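Local coordinates for protein beta-1,4-galactanase (Humicola insolens, PDB 1HJQ) that hydrolyses beta-1,4-galactosidic linkages in type I arabinogalactans as a family 53 glycoside hydrolase of clan GH-A, at residues D115-F120 with I125-V130; W162-S167 with P171-M176; A271-Y276 with Q321-L326; A221-L226 with I277-N282. All blocks are in the same frame, centred on the assembly; numbering follows the deposited sequence.

Contact 1: residues D115-F120 with I125-V130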
# COMPACT_ATOMS: atom_id res chain seq x y z
N ASP A 115 -2.42 -14.44 14.65
CA ASP A 115 -1.47 -14.05 15.68
C ASP A 115 -0.95 -12.64 15.46
O ASP A 115 -0.83 -11.87 16.41
CB ASP A 115 -0.31 -15.04 15.72
CG ASP A 115 -0.76 -16.43 16.13
OD1 ASP A 115 -1.97 -16.62 16.37
OD2 ASP A 115 0.10 -17.34 16.23
N SER A 116 -0.66 -12.30 14.21
CA SER A 116 -0.15 -10.97 13.90
C SER A 116 -1.14 -9.88 14.30
O SER A 116 -0.77 -8.90 14.95
CB SER A 116 0.16 -10.85 12.41
OG SER A 116 1.26 -11.65 12.03
N MET A 117 -2.40 -10.03 13.90
CA MET A 117 -3.40 -9.03 14.24
C MET A 117 -3.58 -8.96 15.75
O MET A 117 -3.69 -7.87 16.32
CB MET A 117 -4.72 -9.37 13.56
CG MET A 117 -4.69 -9.20 12.04
SD MET A 117 -4.65 -7.47 11.48
CE MET A 117 -2.89 -7.12 11.55
N ASN A 118 -3.58 -10.11 16.41
CA ASN A 118 -3.74 -10.14 17.86
C ASN A 118 -2.55 -9.46 18.52
O ASN A 118 -2.63 -8.97 19.65
CB ASN A 118 -3.87 -11.58 18.37
CG ASN A 118 -5.27 -12.11 18.24
OD1 ASN A 118 -6.24 -11.40 18.50
ND2 ASN A 118 -5.40 -13.37 17.84
N ARG A 119 -1.44 -9.41 17.80
CA ARG A 119 -0.24 -8.78 18.32
C ARG A 119 -0.51 -7.29 18.51
O ARG A 119 -0.11 -6.69 19.52
CB ARG A 119 0.91 -8.99 17.34
CG ARG A 119 2.26 -8.67 17.92
CD ARG A 119 2.64 -9.63 19.02
NE ARG A 119 3.89 -9.19 19.64
CZ ARG A 119 5.08 -9.26 19.06
NH1 ARG A 119 5.21 -9.77 17.85
NH2 ARG A 119 6.15 -8.80 19.70
N PHE A 120 -1.22 -6.69 17.56
CA PHE A 120 -1.57 -5.27 17.65
C PHE A 120 -2.67 -5.07 18.69
O PHE A 120 -2.62 -4.14 19.49
CB PHE A 120 -2.04 -4.74 16.30
CG PHE A 120 -0.93 -4.54 15.31
CD1 PHE A 120 -0.61 -5.53 14.39
CD2 PHE A 120 -0.19 -3.36 15.32
CE1 PHE A 120 0.44 -5.35 13.49
CE2 PHE A 120 0.86 -3.18 14.42
CZ PHE A 120 1.17 -4.17 13.51
N ILE A 125 -2.96 -1.35 19.98
CA ILE A 125 -2.83 -0.60 18.74
C ILE A 125 -4.05 -0.90 17.87
O ILE A 125 -4.43 -2.05 17.71
CB ILE A 125 -1.58 -1.04 17.94
CG1 ILE A 125 -0.31 -0.89 18.78
CG2 ILE A 125 -1.50 -0.25 16.63
CD1 ILE A 125 0.09 0.53 19.06
N GLN A 126 -4.68 0.13 17.32
CA GLN A 126 -5.83 -0.11 16.46
C GLN A 126 -5.42 -0.13 14.99
O GLN A 126 -4.85 0.84 14.49
CB GLN A 126 -6.90 0.96 16.68
CG GLN A 126 -8.13 0.80 15.78
CD GLN A 126 -8.79 -0.57 15.91
OE1 GLN A 126 -9.20 -0.98 17.00
NE2 GLN A 126 -8.91 -1.28 14.79
N VAL A 127 -5.71 -1.24 14.32
CA VAL A 127 -5.41 -1.40 12.90
C VAL A 127 -6.69 -0.98 12.18
O VAL A 127 -7.76 -1.53 12.44
CB VAL A 127 -5.10 -2.87 12.55
CG1 VAL A 127 -4.72 -2.99 11.09
CG2 VAL A 127 -3.98 -3.40 13.43
N ASP A 128 -6.58 -0.02 11.27
CA ASP A 128 -7.74 0.48 10.54
C ASP A 128 -7.97 -0.19 9.18
O ASP A 128 -9.11 -0.40 8.78
CB ASP A 128 -7.61 1.98 10.39
CG ASP A 128 -7.56 2.67 11.74
OD1 ASP A 128 -8.60 2.65 12.43
OD2 ASP A 128 -6.49 3.21 12.11
N ILE A 129 -6.88 -0.50 8.48
CA ILE A 129 -6.97 -1.18 7.20
C ILE A 129 -5.91 -2.27 7.16
O ILE A 129 -4.81 -2.09 7.68
CB ILE A 129 -6.70 -0.24 6.02
CG1 ILE A 129 -7.77 0.84 5.93
CG2 ILE A 129 -6.67 -1.04 4.73
CD1 ILE A 129 -7.52 1.83 4.83
N VAL A 130 -6.25 -3.40 6.55
CA VAL A 130 -5.33 -4.53 6.42
C VAL A 130 -5.44 -5.09 5.01
O VAL A 130 -6.53 -5.49 4.59
CB VAL A 130 -5.66 -5.69 7.38
CG1 VAL A 130 -4.56 -6.74 7.32
CG2 VAL A 130 -5.81 -5.19 8.79
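Phe-120 and Ile-125 bring the helix and the chain that follows it to a CA-CA distance of 5.0 Å, where the peptide Ile-125 N donates to Phe-120 O at 2.9 Å with an N-H...O angle of 157°. Beyond this bond the contact is apolar. Ile-125 approaches the Phe-120 ring at its edge, its methyl CG2 lying 3.6 Å from CD2. That methyl stands anti to the backbone N of Ile-125 and is thereby carried to the ring, while the CG1 branch leads off elsewhere. Val-127 crosses the phenylalanine at about a right angle, its CG2 set 3.7 Å from Phe-120 CB and close to CG as well. One turn back along the helix, Met-117 bends at chi2 (-73°), which turns its sulfur to the strand: SD meets Val-130 CG2 tip to tip at 3.7 Å. Shortening Phe-120 to an alanine would probably open a gap beside Ile-125 CG2 and Val-127 CG2 and take away the ring that Ile-78 packs on. Ala-66 of helix 59-71 and Ile-78 of strand 75-80 also pack on Phe-120, so the ring is buried between helix 59-71, strand 75-80 and the chain leading into strand 129-132. This is the return of a right-handed beta-alpha-beta crossover in a TIM barrel: helix 102-123 comes down the outside of the barrel and the chain turns inward to enter strand 129-132.

Contact 2: residues W162-S167 with P171-M176; sequences WGVKDS and PKPKIM
Val-164 and Pro-173 meet across the next alpha-to-beta return of the TIM barrel, from helix 150-165 into strand 174-179. The valine's CG1, anti to its own backbone N (chi1 -180°), sits 3.7 Å from Pro-173 CG and 4.1 Å from Ile-175 CG1, bridging the proline ring and the isoleucine. Ile-175 brings its CD1 against the Lys-165 side chain, which it crosses at about a right angle; Lys-165 CE lies 3.9 Å from Ile-175 CD1, and CG is nearly as close. On the outer side Lys-172 sends its aliphatic chain across the helix end, where NZ is modelled 2.7 Å from Lys-165 O as a donor; the ammonium is crowded in the model, so its exact place is doubtful. Further out, Pro-173 also packs on Val-130 and Ile-175 on Ile-132, both of strand 129-132. Trp-162 helps to position Lys-165: Lys-165 CD lies over the centre of the indole, 3.5 Å above its plane, and Trp-162 NE1 is hydrogen-bonded to Asp-205. Where the helix ends, Val-164 O takes two donors, Ser-167 N and the hydroxyl Ser-167 OG, the latter at 2.8 Å.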
# COMPACT_ATOMS: atom_id res chain seq x y z
N TRP A 162 -10.17 -14.28 7.45
CA TRP A 162 -10.68 -14.71 8.74
C TRP A 162 -9.68 -14.65 9.87
O TRP A 162 -10.06 -14.59 11.04
CB TRP A 162 -11.31 -16.10 8.63
CG TRP A 162 -12.67 -15.98 8.08
CD1 TRP A 162 -13.01 -15.84 6.76
CD2 TRP A 162 -13.88 -15.80 8.82
NE1 TRP A 162 -14.36 -15.57 6.64
CE2 TRP A 162 -14.91 -15.54 7.90
CE3 TRP A 162 -14.18 -15.83 10.19
CZ2 TRP A 162 -16.23 -15.30 8.29
CZ3 TRP A 162 -15.50 -15.59 10.59
CH2 TRP A 162 -16.51 -15.33 9.64
N GLY A 163 -8.40 -14.67 9.53
CA GLY A 163 -7.40 -14.56 10.57
C GLY A 163 -7.62 -13.19 11.18
O GLY A 163 -7.41 -12.96 12.37
N VAL A 164 -8.07 -12.26 10.34
CA VAL A 164 -8.34 -10.90 10.77
C VAL A 164 -9.67 -10.89 11.52
O VAL A 164 -9.78 -10.34 12.61
CB VAL A 164 -8.45 -9.94 9.57
CG1 VAL A 164 -8.73 -8.52 10.06
CG2 VAL A 164 -7.18 -9.98 8.75
N LYS A 165 -10.67 -11.51 10.93
CA LYS A 165 -11.98 -11.53 11.55
C LYS A 165 -12.00 -12.17 12.93
O LYS A 165 -12.67 -11.67 13.82
CB LYS A 165 -12.99 -12.21 10.63
CG LYS A 165 -13.24 -11.44 9.34
CD LYS A 165 -14.26 -12.16 8.45
CE LYS A 165 -14.52 -11.38 7.17
NZ LYS A 165 -15.07 -10.03 7.49
N ASP A 166 -11.26 -13.26 13.11
CA ASP A 166 -11.23 -13.94 14.41
C ASP A 166 -10.26 -13.36 15.44
O ASP A 166 -10.10 -13.93 16.52
CB ASP A 166 -10.88 -15.43 14.24
CG ASP A 166 -11.94 -16.21 13.51
OD1 ASP A 166 -13.11 -15.77 13.49
OD2 ASP A 166 -11.61 -17.29 12.97
N SER A 167 -9.61 -12.24 15.14
CA SER A 167 -8.66 -11.66 16.09
C SER A 167 -9.34 -10.82 17.16
O SER A 167 -10.54 -10.55 17.09
CB SER A 167 -7.64 -10.80 15.35
OG SER A 167 -8.25 -9.62 14.84
N PRO A 171 -12.46 -1.98 16.97
CA PRO A 171 -13.25 -2.56 15.89
C PRO A 171 -12.33 -3.29 14.91
O PRO A 171 -11.12 -3.09 14.94
CB PRO A 171 -13.91 -1.34 15.26
CG PRO A 171 -12.86 -0.29 15.42
CD PRO A 171 -12.40 -0.51 16.86
N LYS A 172 -12.92 -4.13 14.06
CA LYS A 172 -12.15 -4.87 13.07
C LYS A 172 -11.79 -3.93 11.92
O LYS A 172 -12.61 -3.10 11.52
CB LYS A 172 -12.96 -6.04 12.51
CG LYS A 172 -13.58 -6.94 13.55
CD LYS A 172 -12.58 -7.86 14.20
CE LYS A 172 -13.29 -8.79 15.18
NZ LYS A 172 -12.39 -9.82 15.76
N PRO A 173 -10.57 -4.04 11.39
CA PRO A 173 -10.12 -3.20 10.28
C PRO A 173 -10.78 -3.63 8.98
O PRO A 173 -11.24 -4.76 8.86
CB PRO A 173 -8.62 -3.44 10.25
CG PRO A 173 -8.54 -4.88 10.63
CD PRO A 173 -9.48 -4.94 11.81
N LYS A 174 -10.83 -2.72 8.02
CA LYS A 174 -11.40 -3.03 6.73
C LYS A 174 -10.40 -3.94 6.04
O LYS A 174 -9.20 -3.65 6.01
CB LYS A 174 -11.60 -1.75 5.92
CG LYS A 174 -12.53 -0.77 6.60
CD LYS A 174 -12.84 0.43 5.74
CE LYS A 174 -13.90 1.29 6.40
NZ LYS A 174 -14.42 2.32 5.47
N ILE A 175 -10.88 -5.05 5.51
CA ILE A 175 -9.99 -5.99 4.84
C ILE A 175 -9.88 -5.58 3.38
O ILE A 175 -10.88 -5.39 2.70
CB ILE A 175 -10.53 -7.42 4.98
CG1 ILE A 175 -10.66 -7.75 6.47
CG2 ILE A 175 -9.60 -8.39 4.27
CD1 ILE A 175 -11.41 -9.04 6.77
N MET A 176 -8.64 -5.45 2.91
CA MET A 176 -8.38 -5.02 1.55
C MET A 176 -7.59 -6.01 0.70
O MET A 176 -6.71 -6.72 1.19
CB MET A 176 -7.61 -3.69 1.58
CG MET A 176 -7.11 -3.22 0.23
SD MET A 176 -5.82 -1.98 0.35
CE MET A 176 -6.77 -0.55 0.93

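Contact 3: residues A271-Y276 with Q321-L326; sequences AGQTQY and QALSSL
Ser-325 OG donates to the side-chain carbonyl Gln-273 OE1 at 2.9 Å, the one hydrogen bond between these two segments. It ties helix 270-286, on the outside of the TIM barrel, to the loop that follows the last barrel strand, 290-296, just where that loop coils into a 3-10 turn ahead of helix 328-331. The donor lies tilted by 31° from the plane of the amide carbonyl, with a C=O...OG angle of 144°. Gln-273 gets there with an extended chain beyond CG, and its other end is also held: NE2 donates to Trp-248 O and Thr-314 O, so bonds at both polar atoms fix the rotation of the amide. A leucine in place of Gln-273 would probably leave the Ser-325 hydroxyl without its acceptor and the carbonyls of Trp-248 and Thr-314 without the donor that joins them to the helix. Leu-323 adds a looser touch, its methyl CD2 standing 4.2 Å from Gln-273 OE1. Nearby the serine also packs on the helix by its carbon atoms: Ser-325 CB faces Gln-273 CB at 4.0 Å, and Ala-270 lies against the same side chain. Thr-274 turns its hydroxyl back to Ala-270 O, within its own helix; the flank of that hydroxyl rests on the serine methylene, with Thr-274 OG1 3.4 Å from Ser-325 CB.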
# COMPACT_ATOMS: atom_id res chain seq x y z
N ALA A 271 6.24 21.23 -7.20
CA ALA A 271 4.98 21.73 -7.73
C ALA A 271 4.27 20.63 -8.50
O ALA A 271 3.07 20.43 -8.33
CB ALA A 271 5.24 22.92 -8.65
N GLY A 272 5.02 19.91 -9.32
CA GLY A 272 4.45 18.82 -10.10
C GLY A 272 3.91 17.70 -9.24
O GLY A 272 2.89 17.09 -9.58
N GLN A 273 4.58 17.41 -8.14
CA GLN A 273 4.10 16.35 -7.25
C GLN A 273 2.74 16.74 -6.71
O GLN A 273 1.82 15.92 -6.69
CB GLN A 273 5.08 16.14 -6.09
CG GLN A 273 6.43 15.57 -6.49
CD GLN A 273 7.29 15.24 -5.28
OE1 GLN A 273 7.55 16.10 -4.44
NE2 GLN A 273 7.75 14.00 -5.20
N THR A 274 2.61 17.99 -6.28
CA THR A 274 1.36 18.50 -5.73
C THR A 274 0.26 18.32 -6.76
O THR A 274 -0.78 17.72 -6.49
CB THR A 274 1.48 20.00 -5.38
OG1 THR A 274 2.58 20.19 -4.48
CG2 THR A 274 0.21 20.51 -4.72
N GLN A 275 0.52 18.83 -7.95
CA GLN A 275 -0.40 18.76 -9.07
C GLN A 275 -0.83 17.32 -9.33
O GLN A 275 -2.03 17.02 -9.43
CB GLN A 275 0.29 19.34 -10.30
CG GLN A 275 -0.61 19.72 -11.45
CD GLN A 275 0.18 20.38 -12.56
OE1 GLN A 275 1.04 21.24 -12.31
NE2 GLN A 275 -0.10 19.98 -13.80
N TYR A 276 0.14 16.41 -9.44
CA TYR A 276 -0.15 15.01 -9.72
C TYR A 276 -0.91 14.32 -8.59
O TYR A 276 -1.92 13.65 -8.83
CB TYR A 276 1.14 14.23 -9.99
CG TYR A 276 0.91 12.78 -10.35
CD1 TYR A 276 0.56 12.40 -11.65
CD2 TYR A 276 1.05 11.78 -9.39
CE1 TYR A 276 0.35 11.05 -11.98
CE2 TYR A 276 0.84 10.44 -9.71
CZ TYR A 276 0.50 10.08 -11.00
OH TYR A 276 0.33 8.74 -11.30
N GLN A 321 14.81 17.21 4.76
CA GLN A 321 13.86 18.29 5.03
C GLN A 321 12.62 18.19 4.14
O GLN A 321 12.73 18.12 2.92
CB GLN A 321 14.52 19.66 4.83
CG GLN A 321 13.56 20.84 4.92
CD GLN A 321 14.28 22.17 4.99
OE1 GLN A 321 15.14 22.38 5.85
NE2 GLN A 321 13.92 23.09 4.09
N ALA A 322 11.45 18.19 4.77
CA ALA A 322 10.21 18.07 4.02
C ALA A 322 10.09 19.14 2.96
O ALA A 322 10.43 20.31 3.18
CB ALA A 322 9.02 18.16 4.96
N LEU A 323 9.63 18.72 1.79
CA LEU A 323 9.43 19.60 0.66
C LEU A 323 8.04 20.22 0.78
O LEU A 323 7.17 19.70 1.49
CB LEU A 323 9.54 18.78 -0.63
CG LEU A 323 10.66 19.05 -1.63
CD1 LEU A 323 11.95 19.45 -0.92
CD2 LEU A 323 10.85 17.80 -2.48
N SER A 324 7.83 21.35 0.11
CA SER A 324 6.54 22.04 0.16
C SER A 324 5.39 21.13 -0.23
O SER A 324 4.33 21.17 0.38
CB SER A 324 6.56 23.25 -0.77
OG SER A 324 6.79 22.85 -2.11
N SER A 325 5.61 20.32 -1.26
CA SER A 325 4.61 19.40 -1.78
C SER A 325 3.99 18.44 -0.76
O SER A 325 2.90 17.92 -0.98
CB SER A 325 5.21 18.59 -2.93
OG SER A 325 6.38 17.92 -2.51
N LEU A 326 4.68 18.20 0.34
CA LEU A 326 4.17 17.29 1.36
C LEU A 326 2.85 17.79 1.96
O LEU A 326 2.03 17.00 2.42
CB LEU A 326 5.19 17.11 2.48
CG LEU A 326 5.39 15.73 3.13
CD1 LEU A 326 5.82 15.91 4.59
CD2 LEU A 326 4.11 14.90 3.07

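Contact 4: residues A221-L226 with I277-N282; sequences ATLDSL and IQSVAN
Leu-223 and Val-280 make a helix-to-helix packing contact in the outer layer of the TIM barrel, between the first turn of helix 223-237 and the middle of helix 270-286. Their CA atoms are 6.8 Å apart, and the touching groups are all carbon. Leu-223 does most of the work by forking over the second helix. One methyl, CD1, reaches Ser-279 CB at 3.8 Å, while the other, CD2, meets Val-280 CG2 at 3.9 Å, the two side chains crossing at about a right angle. Ser-279 offers its methylene, while its hydroxyl, beside the backbone N at chi1 -61°, bonds to Gln-275 O one turn earlier. A turn further on, Leu-226 comes in more loosely, its CD2 4.4 Å from Val-280 CG1. The start of the first helix is fixed by Thr-222, its N-cap, whose OG1 accepts from Ser-225 N at 3.1 Å, and by Asp-262, which accepts from Leu-223 N. Val-280 lies about 10 Å, side chain to side chain, from Glu-245, the probable nucleophile. Among the neighbouring elements, Val-283 of helix 270-286 also touches both leucines, Leu-293 of strand 290-296 backs Val-280 from the barrel wall, and Phe-213, just past strand 208-212, packs on Leu-226.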
# COMPACT_ATOMS: atom_id res chain seq x y z
N ALA A 221 -1.12 4.29 -18.08
CA ALA A 221 -1.66 4.66 -16.77
C ALA A 221 -2.28 6.06 -16.74
O ALA A 221 -1.91 6.91 -15.92
CB ALA A 221 -0.55 4.56 -15.72
N THR A 222 -3.25 6.30 -17.62
CA THR A 222 -3.92 7.59 -17.68
C THR A 222 -4.89 7.77 -16.52
O THR A 222 -5.46 6.80 -16.02
CB THR A 222 -4.71 7.75 -18.99
OG1 THR A 222 -5.74 6.76 -19.03
CG2 THR A 222 -3.80 7.55 -20.19
N LEU A 223 -5.06 9.00 -16.08
CA LEU A 223 -5.98 9.28 -14.99
C LEU A 223 -7.38 8.79 -15.36
O LEU A 223 -8.12 8.31 -14.51
CB LEU A 223 -6.01 10.78 -14.71
CG LEU A 223 -4.68 11.38 -14.23
CD1 LEU A 223 -4.77 12.90 -14.24
CD2 LEU A 223 -4.36 10.87 -12.82
N ASP A 224 -7.73 8.92 -16.64
CA ASP A 224 -9.03 8.49 -17.13
C ASP A 224 -9.24 6.99 -16.96
O ASP A 224 -10.30 6.55 -16.51
CB ASP A 224 -9.19 8.84 -18.61
CG ASP A 224 -9.73 10.25 -18.83
OD1 ASP A 224 -9.94 10.99 -17.84
OD2 ASP A 224 -9.96 10.61 -20.00
N SER A 225 -8.24 6.20 -17.34
CA SER A 225 -8.32 4.75 -17.21
C SER A 225 -8.50 4.35 -15.75
O SER A 225 -9.30 3.47 -15.44
CB SER A 225 -7.06 4.09 -17.76
OG SER A 225 -6.98 4.24 -19.16
N LEU A 226 -7.76 5.00 -14.86
CA LEU A 226 -7.89 4.71 -13.43
C LEU A 226 -9.33 5.06 -13.06
O LEU A 226 -10.03 4.30 -12.39
CB LEU A 226 -6.91 5.55 -12.61
CG LEU A 226 -7.08 5.50 -11.09
CD1 LEU A 226 -6.86 4.09 -10.59
CD2 LEU A 226 -6.10 6.46 -10.44
N ILE A 277 -0.43 14.47 -7.37
CA ILE A 277 -1.07 13.84 -6.22
C ILE A 277 -2.50 14.34 -6.09
O ILE A 277 -3.40 13.58 -5.73
CB ILE A 277 -0.30 14.13 -4.92
CG1 ILE A 277 1.09 13.51 -5.00
CG2 ILE A 277 -1.07 13.57 -3.72
CD1 ILE A 277 1.99 13.86 -3.84
N GLN A 278 -2.71 15.60 -6.41
CA GLN A 278 -4.04 16.18 -6.31
C GLN A 278 -4.96 15.66 -7.42
O GLN A 278 -6.13 15.40 -7.18
CB GLN A 278 -3.95 17.71 -6.35
CG GLN A 278 -5.26 18.44 -6.12
CD GLN A 278 -5.10 19.67 -5.24
OE1 GLN A 278 -4.17 20.47 -5.41
NE2 GLN A 278 -6.02 19.83 -4.28
N SER A 279 -4.42 15.51 -8.63
CA SER A 279 -5.20 14.99 -9.75
C SER A 279 -5.67 13.57 -9.46
O SER A 279 -6.82 13.21 -9.72
CB SER A 279 -4.36 14.97 -11.03
OG SER A 279 -3.94 16.26 -11.39
N VAL A 280 -4.75 12.76 -8.92
CA VAL A 280 -5.05 11.38 -8.59
C VAL A 280 -6.12 11.34 -7.50
O VAL A 280 -7.00 10.48 -7.52
CB VAL A 280 -3.78 10.65 -8.11
CG1 VAL A 280 -4.11 9.22 -7.71
CG2 VAL A 280 -2.75 10.67 -9.22
N ALA A 281 -6.04 12.27 -6.56
CA ALA A 281 -7.01 12.34 -5.48
C ALA A 281 -8.39 12.65 -6.07
O ALA A 281 -9.39 12.06 -5.69
CB ALA A 281 -6.62 13.41 -4.46
N ASN A 282 -8.42 13.59 -7.02
CA ASN A 282 -9.67 13.96 -7.65
C ASN A 282 -10.32 12.75 -8.31
O ASN A 282 -11.53 12.58 -8.22
CB ASN A 282 -9.46 15.05 -8.70
CG ASN A 282 -8.91 16.32 -8.10
OD1 ASN A 282 -9.35 16.75 -7.02
ND2 ASN A 282 -7.96 16.96 -8.80

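Contacts 1 and 2 are successive helix-to-strand returns whose strands, 129-132 and 174-179, lie side by side in the barrel; they touch, with Val-130 O probably accepting from Met-176 N. Contact 1 is wholly buried and apolar beyond its backbone bond, whereas contact 2 is partly buried and adds lysine side chains toward the surface. Contacts 3 and 4 share helix 270-286: 271-276 and 277-282 adjoin in sequence, yet face different partners, a loop and another helix. Both are partly buried, but contact 3 is joined by one side-chain hydrogen bond and contact 4 by carbon packing. Contacts 1 and 4 lie on opposite sides of the chain's centre, their own centres about 30 Å apart.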